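Local coordinates for protein imine reductase (PDB 4D3D) that probably uses NADPH to reduce cyclic imines such as 2-methylpyrroline to amines with S selectivity, at residues Arg251-Val263 and Pro276-Lys288. Numbering follows the deposited sequence.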
ATOM      1  N   ARG B 251      -1.614  -6.255 -18.500  1.00 17.17           N
ATOM      2  CA  ARG B 251      -1.892  -7.709 -18.591  1.00 15.82           C
ATOM      3  C   ARG B 251      -1.241  -8.440 -17.384  1.00 14.03           C
ATOM      4  O   ARG B 251      -0.092  -8.217 -16.975  1.00 14.06           O
ATOM      5  CB  ARG B 251      -1.346  -8.277 -19.925  1.00 19.99           C
ATOM      6  CG  ARG B 251      -2.284  -7.746 -21.063  1.00 25.00           C
ATOM      7  CD  ARG B 251      -2.201  -8.419 -22.378  1.00 35.20           C
ATOM      8  NE  ARG B 251      -2.975  -7.673 -23.404  1.00 42.46           N
ATOM      9  CZ  ARG B 251      -4.253  -7.835 -23.781  1.00 45.54           C
ATOM     10  NH1 ARG B 251      -5.110  -8.667 -23.192  1.00 41.07           N
ATOM     11  NH2 ARG B 251      -4.710  -7.054 -24.760  1.00 48.02           N
ATOM     12  N   LEU B 252      -2.019  -9.377 -16.819  1.00 14.74           N
ATOM     13  CA  LEU B 252      -1.506 -10.113 -15.639  1.00 13.47           C
ATOM     14  C   LEU B 252      -0.152 -10.759 -15.859  1.00 13.06           C
ATOM     15  O   LEU B 252       0.696 -10.798 -14.997  1.00 13.29           O
ATOM     16  CB  LEU B 252      -2.517 -11.189 -15.202  1.00 13.18           C
ATOM     17  CG  LEU B 252      -2.207 -11.910 -13.904  1.00 14.02           C
ATOM     18  CD1 LEU B 252      -2.193 -10.939 -12.720  1.00 14.64           C
ATOM     19  CD2 LEU B 252      -3.179 -13.041 -13.634  1.00 14.90           C
ATOM     20  N   ALA B 253       0.098 -11.355 -17.047  1.00 13.65           N
ATOM     21  CA  ALA B 253       1.367 -12.025 -17.298  1.00 12.64           C
ATOM     22  C   ALA B 253       2.526 -11.065 -17.146  1.00 12.82           C
ATOM     23  O   ALA B 253       3.602 -11.459 -16.687  1.00 14.18           O
ATOM     24  CB  ALA B 253       1.356 -12.616 -18.713  1.00 13.86           C
ATOM     25  N   MET B 254       2.297  -9.820 -17.560  1.00 14.15           N
ATOM     26  CA  MET B 254       3.355  -8.791 -17.445  1.00 16.36           C
ATOM     27  C   MET B 254       3.562  -8.387 -15.934  1.00 14.26           C
ATOM     28  O   MET B 254       4.718  -8.107 -15.530  1.00 15.96           O
ATOM     29  CB  MET B 254       3.071  -7.569 -18.296  1.00 19.95           C
ATOM     30  CG  MET B 254       2.982  -7.815 -19.790  1.00 27.94           C
ATOM     31  SD  MET B 254       4.541  -8.430 -20.412  1.00 34.50           S
ATOM     32  CE  MET B 254       5.468  -6.912 -20.604  1.00 36.72           C
ATOM     33  N   GLY B 255       2.488  -8.302 -15.210  1.00 14.83           N
ATOM     34  CA  GLY B 255       2.547  -8.093 -13.741  1.00 14.29           C
ATOM     35  C   GLY B 255       3.305  -9.175 -13.051  1.00 15.74           C
ATOM     36  O   GLY B 255       4.126  -8.906 -12.191  1.00 15.52           O
ATOM     37  N   LEU B 256       3.001 -10.458 -13.383  1.00 14.26           N
ATOM     38  CA  LEU B 256       3.762 -11.561 -12.802  1.00 15.25           C
ATOM     39  C   LEU B 256       5.283 -11.447 -13.018  1.00 14.72           C
ATOM     40  O   LEU B 256       6.094 -11.568 -12.153  1.00 13.20           O
ATOM     41  CB  LEU B 256       3.306 -12.925 -13.402  1.00 16.16           C
ATOM     42  CG  LEU B 256       4.085 -14.147 -12.996  1.00 19.38           C
ATOM     43  CD1 LEU B 256       3.987 -14.445 -11.514  1.00 23.08           C
ATOM     44  CD2 LEU B 256       3.676 -15.378 -13.880  1.00 20.53           C
ATOM     45  N   ALA B 257       5.685 -11.120 -14.274  1.00 15.50           N
ATOM     46  CA  ALA B 257       7.065 -10.961 -14.552  1.00 16.80           C
ATOM     47  C   ALA B 257       7.728  -9.827 -13.729  1.00 15.58           C
ATOM     48  O   ALA B 257       8.850  -9.948 -13.288  1.00 16.81           O
ATOM     49  CB  ALA B 257       7.237 -10.643 -16.045  1.00 16.87           C
ATOM     50  N   SER B 258       7.008  -8.751 -13.558  1.00 15.08           N
ATOM     51  CA  SER B 258       7.459  -7.644 -12.742  1.00 15.02           C
ATOM     52  C   SER B 258       7.660  -8.025 -11.229  1.00 14.80           C
ATOM     53  O   SER B 258       8.703  -7.745 -10.628  1.00 15.24           O
ATOM     54  CB  SER B 258       6.471  -6.528 -12.871  1.00 18.15           C
ATOM     55  OG  SER B 258       6.810  -5.395 -12.146  1.00 20.31           O
ATOM     56  N   VAL B 259       6.703  -8.777 -10.721  1.00 14.49           N
ATOM     57  CA  VAL B 259       6.808  -9.261  -9.353  1.00 15.35           C
ATOM     58  C   VAL B 259       7.956 -10.213  -9.192  1.00 14.50           C
ATOM     59  O   VAL B 259       8.692 -10.191  -8.205  1.00 15.61           O
ATOM     60  CB  VAL B 259       5.462  -9.882  -8.877  1.00 15.42           C
ATOM     61  CG1 VAL B 259       5.621 -10.470  -7.483  1.00 17.44           C
ATOM     62  CG2 VAL B 259       4.368  -8.841  -8.854  1.00 15.40           C
ATOM     63  N   GLU B 260       8.184 -11.083 -10.169  1.00 15.01           N
ATOM     64  CA  GLU B 260       9.330 -12.005 -10.158  1.00 16.18           C
ATOM     65  C   GLU B 260      10.653 -11.262 -10.039  1.00 15.96           C
ATOM     66  O   GLU B 260      11.517 -11.651  -9.248  1.00 15.19           O
ATOM     67  CB  GLU B 260       9.404 -12.861 -11.433  1.00 19.21           C
ATOM     68  CG  GLU B 260       8.379 -13.943 -11.529  1.00 23.30           C
ATOM     69  CD  GLU B 260       8.276 -14.580 -12.926  1.00 29.44           C
ATOM     70  OE1 GLU B 260       8.797 -14.011 -13.919  1.00 27.47           O
ATOM     71  OE2 GLU B 260       7.688 -15.680 -13.035  1.00 30.64           O
ATOM     72  N   HIS B 261      10.803 -10.140 -10.772  1.00 15.78           N
ATOM     73  CA  HIS B 261      11.994  -9.302 -10.617  1.00 15.55           C
ATOM     74  C   HIS B 261      12.136  -8.651  -9.234  1.00 14.86           C
ATOM     75  O   HIS B 261      13.227  -8.512  -8.709  1.00 15.35           O
ATOM     76  CB  HIS B 261      12.052  -8.235 -11.678  1.00 17.19           C
ATOM     77  CG  HIS B 261      12.366  -8.827 -13.000  1.00 19.66           C
ATOM     78  ND1 HIS B 261      12.039  -8.220 -14.188  1.00 25.70           N
ATOM     79  CD2 HIS B 261      12.947 -10.020 -13.313  1.00 23.42           C
ATOM     80  CE1 HIS B 261      12.430  -8.994 -15.184  1.00 25.43           C
ATOM     81  NE2 HIS B 261      13.048 -10.056 -14.684  1.00 27.88           N
ATOM     82  N   VAL B 262      11.005  -8.294  -8.595  1.00 14.42           N
ATOM     83  CA  VAL B 262      11.073  -7.781  -7.219  1.00 14.30           C
ATOM     84  C   VAL B 262      11.581  -8.919  -6.259  1.00 15.41           C
ATOM     85  O   VAL B 262      12.416  -8.659  -5.383  1.00 16.71           O
ATOM     86  CB  VAL B 262       9.698  -7.219  -6.765  1.00 14.50           C
ATOM     87  CG1 VAL B 262       9.702  -6.963  -5.250  1.00 15.29           C
ATOM     88  CG2 VAL B 262       9.293  -5.957  -7.508  1.00 15.02           C
ATOM     89  N   VAL B 263      11.034 -10.119  -6.404  1.00 14.39           N
ATOM     90  CA  VAL B 263      11.471 -11.258  -5.634  1.00 16.82           C
ATOM     91  C   VAL B 263      12.972 -11.542  -5.827  1.00 17.59           C
ATOM     92  O   VAL B 263      13.717 -11.681  -4.863  1.00 17.59           O
ATOM     93  CB  VAL B 263      10.630 -12.485  -5.945  1.00 16.95           C
ATOM     94  CG1 VAL B 263      11.233 -13.729  -5.308  1.00 22.13           C
ATOM     95  CG2 VAL B 263       9.194 -12.263  -5.447  1.00 17.49           C
ATOM     96  N   PRO B 276       7.181 -10.330  -0.413  1.00 15.69           N
ATOM     97  CA  PRO B 276       7.010 -10.426  -1.903  1.00 15.10           C
ATOM     98  C   PRO B 276       6.734 -11.799  -2.441  1.00 15.44           C
ATOM     99  O   PRO B 276       6.052 -11.921  -3.471  1.00 15.57           O
ATOM    100  CB  PRO B 276       8.324  -9.824  -2.436  1.00 16.45           C
ATOM    101  CG  PRO B 276       9.312 -10.131  -1.355  1.00 16.71           C
ATOM    102  CD  PRO B 276       8.550  -9.902  -0.033  1.00 16.63           C
ATOM    103  N   ALA B 277       7.155 -12.884  -1.768  1.00 15.48           N
ATOM    104  CA  ALA B 277       6.773 -14.234  -2.146  1.00 17.61           C
ATOM    105  C   ALA B 277       5.299 -14.506  -2.039  1.00 16.50           C
ATOM    106  O   ALA B 277       4.715 -15.209  -2.847  1.00 14.70           O
ATOM    107  CB  ALA B 277       7.504 -15.271  -1.335  1.00 19.85           C
ATOM    108  N   THR B 278       4.662 -13.900  -1.063  1.00 14.02           N
ATOM    109  CA  THR B 278       3.192 -13.988  -0.955  1.00 15.24           C
ATOM    110  C   THR B 278       2.478 -13.273  -2.116  1.00 13.99           C
ATOM    111  O   THR B 278       1.539 -13.770  -2.706  1.00 15.00           O
ATOM    112  CB  THR B 278       2.714 -13.479   0.429  1.00 16.44           C
ATOM    113  OG1 THR B 278       3.244 -14.394   1.425  1.00 18.49           O
ATOM    114  CG2 THR B 278       1.225 -13.503   0.482  1.00 17.49           C
ATOM    115  N   VAL B 279       2.968 -12.062  -2.441  1.00 13.53           N
ATOM    116  CA  VAL B 279       2.443 -11.340  -3.621  1.00 13.55           C
ATOM    117  C   VAL B 279       2.593 -12.205  -4.874  1.00 12.79           C
ATOM    118  O   VAL B 279       1.608 -12.330  -5.649  1.00 14.68           O
ATOM    119  CB  VAL B 279       3.187  -9.981  -3.768  1.00 14.68           C
ATOM    120  CG1 VAL B 279       2.838  -9.258  -5.045  1.00 16.26           C
ATOM    121  CG2 VAL B 279       2.945  -9.055  -2.545  1.00 15.19           C
ATOM    122  N   LEU B 280       3.804 -12.730  -5.082  1.00 14.46           N
ATOM    123  CA  LEU B 280       4.093 -13.581  -6.234  1.00 15.79           C
ATOM    124  C   LEU B 280       3.103 -14.785  -6.315  1.00 17.30           C
ATOM    125  O   LEU B 280       2.586 -15.101  -7.369  1.00 16.24           O
ATOM    126  CB  LEU B 280       5.544 -14.121  -6.156  1.00 17.69           C
ATOM    127  CG  LEU B 280       5.962 -14.999  -7.342  1.00 20.64           C
ATOM    128  CD1 LEU B 280       5.807 -14.200  -8.628  1.00 23.25           C
ATOM    129  CD2 LEU B 280       7.364 -15.521  -7.141  1.00 25.41           C
ATOM    130  N   GLU B 281       2.832 -15.419  -5.200  1.00 16.16           N
ATOM    131  CA  GLU B 281       1.944 -16.572  -5.201  1.00 17.02           C
ATOM    132  C   GLU B 281       0.498 -16.211  -5.524  1.00 16.00           C
ATOM    133  O   GLU B 281      -0.232 -16.982  -6.148  1.00 16.55           O
ATOM    134  CB  GLU B 281       2.080 -17.352  -3.917  1.00 23.54           C
ATOM    135  CG  GLU B 281       1.151 -18.612  -3.831  1.00 25.92           C
ATOM    136  CD  GLU B 281       1.376 -19.705  -4.910  1.00 32.26           C
ATOM    137  OE1 GLU B 281       2.443 -19.696  -5.633  1.00 32.89           O
ATOM    138  OE2 GLU B 281       0.426 -20.568  -5.042  1.00 37.82           O
ATOM    139  N   VAL B 282       0.043 -15.042  -5.129  1.00 14.01           N
ATOM    140  CA  VAL B 282      -1.271 -14.533  -5.556  1.00 14.54           C
ATOM    141  C   VAL B 282      -1.308 -14.427  -7.096  1.00 13.61           C
ATOM    142  O   VAL B 282      -2.265 -14.879  -7.759  1.00 13.28           O
ATOM    143  CB  VAL B 282      -1.636 -13.191  -4.899  1.00 14.14           C
ATOM    144  CG1 VAL B 282      -2.942 -12.690  -5.447  1.00 15.86           C
ATOM    145  CG2 VAL B 282      -1.769 -13.320  -3.384  1.00 15.47           C
ATOM    146  N   PHE B 283      -0.305 -13.738  -7.656  1.00 13.37           N
ATOM    147  CA  PHE B 283      -0.186 -13.615  -9.136  1.00 14.02           C
ATOM    148  C   PHE B 283      -0.180 -14.983  -9.813  1.00 13.62           C
ATOM    149  O   PHE B 283      -0.877 -15.161 -10.823  1.00 15.71           O
ATOM    150  CB  PHE B 283       1.051 -12.834  -9.531  1.00 12.93           C
ATOM    151  CG  PHE B 283       0.848 -11.307  -9.512  1.00 15.48           C
ATOM    152  CD1 PHE B 283       0.852 -10.603  -8.325  1.00 15.04           C
ATOM    153  CD2 PHE B 283       0.659 -10.626 -10.692  1.00 15.03           C
ATOM    154  CE1 PHE B 283       0.562  -9.253  -8.346  1.00 16.08           C
ATOM    155  CE2 PHE B 283       0.435  -9.233 -10.708  1.00 15.40           C
ATOM    156  CZ  PHE B 283       0.418  -8.573  -9.505  1.00 16.79           C
ATOM    157  N   ARG B 284       0.591 -15.914  -9.285  1.00 14.47           N
ATOM    158  CA  ARG B 284       0.646 -17.261  -9.870  1.00 16.71           C
ATOM    159  C   ARG B 284      -0.679 -17.973  -9.806  1.00 17.09           C
ATOM    160  O   ARG B 284      -1.079 -18.623 -10.781  1.00 13.96           O
ATOM    161  CB  ARG B 284       1.751 -18.080  -9.281  1.00 18.25           C
ATOM    162  CG  ARG B 284       3.135 -17.618  -9.685  1.00 22.74           C
ATOM    163  CD  ARG B 284       4.277 -18.598  -9.417  1.00 28.25           C
ATOM    164  NE  ARG B 284       4.071 -19.867 -10.207  1.00 26.71           N
ATOM    165  CZ  ARG B 284       4.420 -20.104 -11.500  1.00 34.37           C
ATOM    166  NH1 ARG B 284       5.053 -19.176 -12.295  1.00 34.90           N
ATOM    167  NH2 ARG B 284       4.161 -21.316 -12.036  1.00 34.77           N
ATOM    168  N   ARG B 285      -1.410 -17.822  -8.725  1.00 16.82           N
ATOM    169  CA  ARG B 285      -2.730 -18.395  -8.663  1.00 17.81           C
ATOM    170  C   ARG B 285      -3.667 -17.822  -9.670  1.00 15.39           C
ATOM    171  O   ARG B 285      -4.464 -18.518 -10.258  1.00 18.94           O
ATOM    172  CB  ARG B 285      -3.292 -18.265  -7.199  1.00 16.47           C
ATOM    173  CG  ARG B 285      -2.572 -19.157  -6.230  1.00 21.60           C
ATOM    174  CD  ARG B 285      -2.578 -18.600  -4.789  1.00 28.91           C
ATOM    175  NE  ARG B 285      -3.845 -18.620  -4.231  1.00 30.81           N
ATOM    176  CZ  ARG B 285      -4.207 -17.985  -3.082  1.00 27.76           C
ATOM    177  NH1 ARG B 285      -3.404 -17.090  -2.355  1.00 27.30           N
ATOM    178  NH2 ARG B 285      -5.424 -18.188  -2.759  1.00 27.30           N
ATOM    179  N   GLY B 286      -3.605 -16.531  -9.939  1.00 13.59           N
ATOM    180  CA  GLY B 286      -4.420 -15.951 -10.985  1.00 15.09           C
ATOM    181  C   GLY B 286      -4.053 -16.454 -12.386  1.00 14.13           C
ATOM    182  O   GLY B 286      -4.933 -16.623 -13.217  1.00 15.42           O
ATOM    183  N   MET B 287      -2.771 -16.597 -12.654  1.00 14.33           N
ATOM    184  CA  MET B 287      -2.297 -17.144 -13.928  1.00 14.09           C
ATOM    185  C   MET B 287      -2.810 -18.556 -14.158  1.00 14.31           C
ATOM    186  O   MET B 287      -3.356 -18.854 -15.208  1.00 15.29           O
ATOM    187  CB  MET B 287      -0.775 -17.087 -13.971  1.00 15.46           C
ATOM    188  CG  MET B 287      -0.204 -15.666 -14.067  1.00 15.78           C
ATOM    189  SD  MET B 287      -0.621 -14.758 -15.561  1.00 16.57           S
ATOM    190  CE  MET B 287       0.150 -15.843 -16.833  1.00 15.19           C
ATOM    191  N   LYS B 288      -2.691 -19.361 -13.131  1.00 15.87           N
ATOM    192  CA  LYS B 288      -3.130 -20.780 -13.188  1.00 16.33           C
ATOM    193  C   LYS B 288      -4.592 -21.010 -13.192  1.00 17.35           C
ATOM    194  O   LYS B 288      -5.018 -22.187 -13.390  1.00 17.70           O
ATOM    195  CB  LYS B 288      -2.456 -21.523 -12.094  1.00 20.04           C
ATOM    196  CG  LYS B 288      -0.974 -21.754 -12.214  1.00 22.05           C
ATOM    197  CD  LYS B 288      -0.627 -22.508 -10.922  1.00 32.00           C
ATOM    198  CE  LYS B 288       0.837 -22.574 -10.749  1.00 36.86           C
ATOM    199  NZ  LYS B 288       1.079 -23.195  -9.406  1.00 40.00           N
TER
HETATM  200  O   HOH W   1       6.645 -17.155 -11.188  1.00 33.25           O
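Leu256, Leu280 and Phe283 interlock as knobs in holes in an antiparallel pair of helices within the helical C-terminal domain. The N-to-C directions of the two segments lie 160° apart and their axes approach to 9.4 Å, with no hydrogen bond made directly from one to the other. Leu256 settles among Leu280, Phe283, Arg284 and Met287; reciprocally, Leu280 enters the hole formed by Leu256, Val259, Glu260 and Val263. Their CD1 methyls meet at 3.4 Å (Leu256 CD1 to Leu280 CD1), tighter than usual for carbon, and in both leucines CG is anti to the backbone N (chi1 175° in Leu256), which carries the branches across the gap. Phe283 is the third knob, among Leu252, Gly255, Leu256 and Val259. Val259 CG2 sits over one face of the Phe283 ring, 4.0 Å from the ring centroid and 15° off the normal, a CH-pi contact, while Leu252 CD1 reaches Phe283 CD2 obliquely at 3.5 Å. Phe283 CE2 comes within 3.7 Å of Gly255 C, so the ring rests against bare backbone. Trp195 of the second subunit also packs edge-to-face with Phe283, tying this pair to the dimer interface. Towards one end Met287 bends at chi2 and chi3, laying SD 3.6 Å from Leu252 CD2 and turning CE to Ala253 CB; at the other, Val263 CG2 packs on Pro276. Glu260 and Arg284 flank the apolar seam without a direct salt bridge: one water donates to Glu260 OE2 (2.6 Å) and accepts from Arg284 NH1, joining the opposite charges. Reciprocal knobs-into-holes packing between antiparallel neighbours joined by a short connection marks this as a helical hairpin, here part of the all-helical dimerisation domain of the imine reductase fold.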